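Local coordinates for lipid-transfer protein (Thermomonospora curvata, PDB 6OK1) that is of unknown function but is a lipid-transfer protein of the thiolase superfamily, with two halves of related fold, at residues L51-T55 with A85-T89; G221-V225 with M348-A352. All blocks are in the same frame, centred on the assembly; numbering follows the deposited sequence.

Interaction 1 (L51-T55 with A85-T89)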
loop_
_atom_site.group_PDB
_atom_site.type_symbol
_atom_site.label_atom_id
_atom_site.label_comp_id
_atom_site.label_asym_id
_atom_site.label_seq_id
_atom_site.Cartn_x
_atom_site.Cartn_y
_atom_site.Cartn_z
ATOM N N LEU A 51 1.121 13.114 -1.510
ATOM C CA LEU A 51 1.407 12.480 -0.226
ATOM C C LEU A 51 1.810 11.031 -0.451
ATOM O O LEU A 51 1.123 10.307 -1.176
ATOM C CB LEU A 51 0.195 12.513 0.713
ATOM C CG LEU A 51 -0.161 13.878 1.319
ATOM C CD1 LEU A 51 -1.451 13.803 2.150
ATOM C CD2 LEU A 51 0.965 14.448 2.167
ATOM N N VAL A 52 2.887 10.607 0.205
ATOM C CA VAL A 52 3.392 9.236 0.106
ATOM C C VAL A 52 3.609 8.696 1.518
ATOM O O VAL A 52 4.179 9.378 2.374
ATOM C CB VAL A 52 4.697 9.164 -0.712
ATOM C CG1 VAL A 52 5.109 7.718 -0.897
ATOM C CG2 VAL A 52 4.527 9.854 -2.100
ATOM N N THR A 53 3.164 7.469 1.777
ATOM C CA THR A 53 3.480 6.848 3.068
ATOM C C THR A 53 3.643 5.345 2.858
ATOM O O THR A 53 3.766 4.864 1.723
ATOM C CB THR A 53 2.437 7.217 4.138
ATOM O OG1 THR A 53 2.843 6.714 5.411
ATOM C CG2 THR A 53 1.065 6.678 3.820
ATOM N N PHE A 54 3.717 4.614 3.964
ATOM C CA PHE A 54 3.870 3.167 3.970
ATOM C C PHE A 54 2.507 2.488 3.850
ATOM O O PHE A 54 1.492 3.016 4.307
ATOM C CB PHE A 54 4.499 2.682 5.280
ATOM C CG PHE A 54 5.957 3.093 5.524
ATOM C CD1 PHE A 54 6.547 4.240 4.952
ATOM C CD2 PHE A 54 6.712 2.327 6.410
ATOM C CE1 PHE A 54 7.861 4.586 5.269
ATOM C CE2 PHE A 54 8.044 2.678 6.720
ATOM C CZ PHE A 54 8.606 3.776 6.136
ATOM N N THR A 55 2.503 1.254 3.341
ATOM C CA THR A 55 1.223 0.534 3.245
ATOM C C THR A 55 0.535 0.422 4.606
ATOM O O THR A 55 -0.700 0.539 4.700
ATOM C CB THR A 55 1.421 -0.857 2.631
ATOM O OG1 THR A 55 2.532 -1.509 3.255
ATOM C CG2 THR A 55 1.733 -0.741 1.211
ATOM N N ALA A 85 10.522 0.394 3.069
ATOM C CA ALA A 85 9.919 1.405 2.228
ATOM C C ALA A 85 10.464 2.820 2.404
ATOM O O ALA A 85 10.137 3.690 1.589
ATOM C CB ALA A 85 8.405 1.451 2.514
ATOM N N ALA A 86 11.234 3.093 3.454
ATOM C CA ALA A 86 11.468 4.476 3.847
ATOM C C ALA A 86 12.036 5.305 2.703
ATOM O O ALA A 86 11.541 6.397 2.409
ATOM C CB ALA A 86 12.409 4.517 5.055
ATOM N N CYS A 87 13.095 4.811 2.061
ATOM C CA CYS A 87 13.707 5.567 0.971
ATOM C C CYS A 87 12.858 5.498 -0.298
ATOM O O CYS A 87 12.858 6.443 -1.100
ATOM C CB CYS A 87 15.109 5.035 0.735
ATOM S SG CYS A 87 16.243 5.482 2.082
ATOM N N GLY A 88 12.112 4.407 -0.468
ATOM C CA GLY A 88 11.161 4.315 -1.560
ATOM C C GLY A 88 10.108 5.405 -1.554
ATOM O O GLY A 88 9.677 5.851 -2.624
ATOM N N THR A 89 9.684 5.873 -0.368
ATOM C CA THR A 89 8.690 6.944 -0.366
ATOM C C THR A 89 9.272 8.196 -0.993
ATOM O O THR A 89 8.591 8.924 -1.731
ATOM C CB THR A 89 8.156 7.262 1.040
ATOM O OG1 THR A 89 9.175 7.869 1.846
ATOM C CG2 THR A 89 7.560 6.031 1.709
#

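Interaction 2 (G221-V225 with M348-A352)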
loop_
_atom_site.group_PDB
_atom_site.type_symbol
_atom_site.label_atom_id
_atom_site.label_comp_id
_atom_site.label_asym_id
_atom_site.label_seq_id
_atom_site.Cartn_x
_atom_site.Cartn_y
_atom_site.Cartn_z
ATOM N N GLY A 221 6.364 10.684 14.871
ATOM C CA GLY A 221 6.109 10.904 13.445
ATOM C C GLY A 221 7.237 11.674 12.791
ATOM O O GLY A 221 7.908 12.493 13.422
ATOM N N GLN A 222 7.458 11.377 11.502
ATOM C CA GLN A 222 8.507 11.993 10.697
ATOM C C GLN A 222 7.947 12.306 9.318
ATOM O O GLN A 222 7.275 11.461 8.713
ATOM C CB GLN A 222 9.720 11.071 10.557
ATOM C CG GLN A 222 10.820 11.592 9.668
ATOM C CD GLN A 222 11.655 12.670 10.343
ATOM O OE1 GLN A 222 12.327 12.414 11.346
ATOM N NE2 GLN A 222 11.650 13.864 9.764
ATOM N N ALA A 223 8.264 13.502 8.802
ATOM C CA ALA A 223 7.812 13.906 7.475
ATOM C C ALA A 223 8.941 14.599 6.731
ATOM O O ALA A 223 9.893 15.089 7.330
ATOM C CB ALA A 223 6.592 14.840 7.539
ATOM N N LEU A 224 8.845 14.565 5.401
ATOM C CA LEU A 224 9.868 15.074 4.488
ATOM C C LEU A 224 9.153 15.723 3.311
ATOM O O LEU A 224 8.237 15.114 2.761
ATOM C CB LEU A 224 10.765 13.945 3.961
ATOM C CG LEU A 224 11.353 12.965 4.979
ATOM C CD1 LEU A 224 11.804 11.701 4.310
ATOM C CD2 LEU A 224 12.528 13.580 5.727
ATOM N N VAL A 225 9.589 16.926 2.904
ATOM C CA VAL A 225 8.998 17.664 1.784
ATOM C C VAL A 225 9.936 17.593 0.584
ATOM O O VAL A 225 11.103 17.987 0.671
ATOM C CB VAL A 225 8.732 19.133 2.159
ATOM C CG1 VAL A 225 8.269 19.917 0.942
ATOM C CG2 VAL A 225 7.675 19.199 3.234
ATOM N N MET A 348 12.673 6.487 8.610
ATOM C CA MET A 348 12.368 7.826 8.121
ATOM C C MET A 348 13.198 8.892 8.810
ATOM O O MET A 348 13.622 9.865 8.167
ATOM C CB MET A 348 10.882 8.097 8.294
ATOM C CG MET A 348 10.032 7.219 7.418
ATOM S SD MET A 348 10.219 7.540 5.617
ATOM C CE MET A 348 9.103 8.913 5.373
ATOM N N ASN A 349 13.438 8.738 10.116
ATOM C CA ASN A 349 14.270 9.699 10.821
ATOM C C ASN A 349 15.724 9.647 10.357
ATOM O O ASN A 349 16.423 10.653 10.459
ATOM C CB ASN A 349 14.167 9.511 12.347
ATOM C CG ASN A 349 14.456 8.084 12.803
ATOM O OD1 ASN A 349 13.988 7.127 12.208
ATOM N ND2 ASN A 349 15.209 7.947 13.900
ATOM N N GLY A 350 16.163 8.538 9.765
ATOM C CA GLY A 350 17.495 8.504 9.183
ATOM C C GLY A 350 17.605 9.339 7.922
ATOM O O GLY A 350 18.650 9.937 7.655
ATOM N N ILE A 351 16.545 9.374 7.117
ATOM C CA ILE A 351 16.566 10.252 5.952
ATOM C C ILE A 351 16.689 11.696 6.411
ATOM O O ILE A 351 17.440 12.479 5.833
ATOM C CB ILE A 351 15.312 10.023 5.075
ATOM C CG1 ILE A 351 15.233 8.553 4.626
ATOM C CG2 ILE A 351 15.352 10.922 3.858
ATOM C CD1 ILE A 351 13.934 8.149 3.899
ATOM N N ALA A 352 15.975 12.064 7.472
ATOM C CA ALA A 352 16.079 13.430 7.987
ATOM C C ALA A 352 17.510 13.758 8.397
ATOM O O ALA A 352 17.999 14.857 8.127
ATOM C CB ALA A 352 15.126 13.607 9.159
#

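Interaction 1 (L51-T55 with A85-T89)
Phe54 and Val52 of strand 50-54 pack against the start of helix 86-98, a helix-on-sheet contact in the N-terminal half of the thiolase fold. The tight part is the Phe54 ring. Ala85 CB sits over the centre of one face, 4.0 Å from the centroid, as a CH-pi contact. Ala86 CA is 3.7 Å from Phe54 CZ, and Thr89 CG2 is 3.8 Å from Phe54 CD1; both approach the ring obliquely. Phe54 holds CG anti to its carbonyl carbon (chi1 -67°), which brings the ring in against the helix. Val52 CG1 makes a second tight point, 3.6 Å from Thr89 CB; the two side chains run alongside each other, pointing opposite ways. No hydrogen bond joins the segments. The contact thins out past the end of the strand, at Thr55. This residue is partly exposed, does not touch 85-89 and packs on Arg78 of the second subunit. Met348 of helix 348-359 also touches Phe54, Ala86 and Thr89. Thr89 turns its methyl CG2 toward the Phe54 ring and its hydroxyl back to the helix, where OG1 donates to Ala86 O at 2.8 Å, tilted 24° from the carbonyl plane.

Interaction 2 (G221-V225 with M348-A352)
The amide of Gln222 lies against the first turn of helix 348-359, with Ala352 CB and Asn349 CA both on the same side of its plane. Ala352 CB approaches NE2 of Gln222 to 3.5 Å, and Asn349 CA lies 3.4 Å from Gln222 OE1. At the edge, NE2 of Gln222 donates to Ala223 O of its own strand at 3.2 Å. That acceptor lies almost in the amide plane and the N-H points at it fairly straight, at 161°, so the bond helps to fix the rotation of the amide. The bend of the Gln222 chain at chi2 turns NE2 toward this next residue.

The Asn349 amide is nearly parallel to that of Gln222, their planes 14° apart, but the side chains run crosswise and no hydrogen bond joins them. The Asn349 amide turns from the strand. Its ND2 bonds to Glu342 OE1 and Ala343 O, and its OD1 to Gln339 NE2.

Leu224 carries the apolar half. Its CD1 meets Ile351 CG2 at 3.7 Å and Met348 CE at 4.0 Å. Met348 is bent at chi2 and chi3, which curls its methyl round to Leu224. Nearer the amide, Met348 CB packs on Gln222 CG at 3.8 Å.

The axes of strand segment 221-225 and helix segment 348-352 come within 8.1 Å, at 47°. Gln222 and Leu224 face this helix, while Ala223 between them points away and touches helix 26-40. The strand is thus covered by helices on both faces. This is consistent with the five-layered alpha-beta-alpha-beta-alpha thiolase fold, with helix 348-359 in the buried helical layer.

The centres of interactions 1 and 2 lie about 10 Å apart, and both pack helices on the same mixed sheet. Strands 50-54 and 219-228 are separated in it by strand 104-112 alone. The contacts come in series along the chain: interaction 1 closes before interaction 2 opens. Interaction 1 stays within the N-terminal half of the thiolase fold, while interaction 2 joins that half to the C-terminal one. The two touch directly where helices 86-98 and 348-359 meet: Ala86 O is 3.3 Å from Ile351 CD1, and Phe54 CE1 is 3.8 Å from Met348 SD. These helices thus lie side by side on the same sheet, one from each half, and join the two.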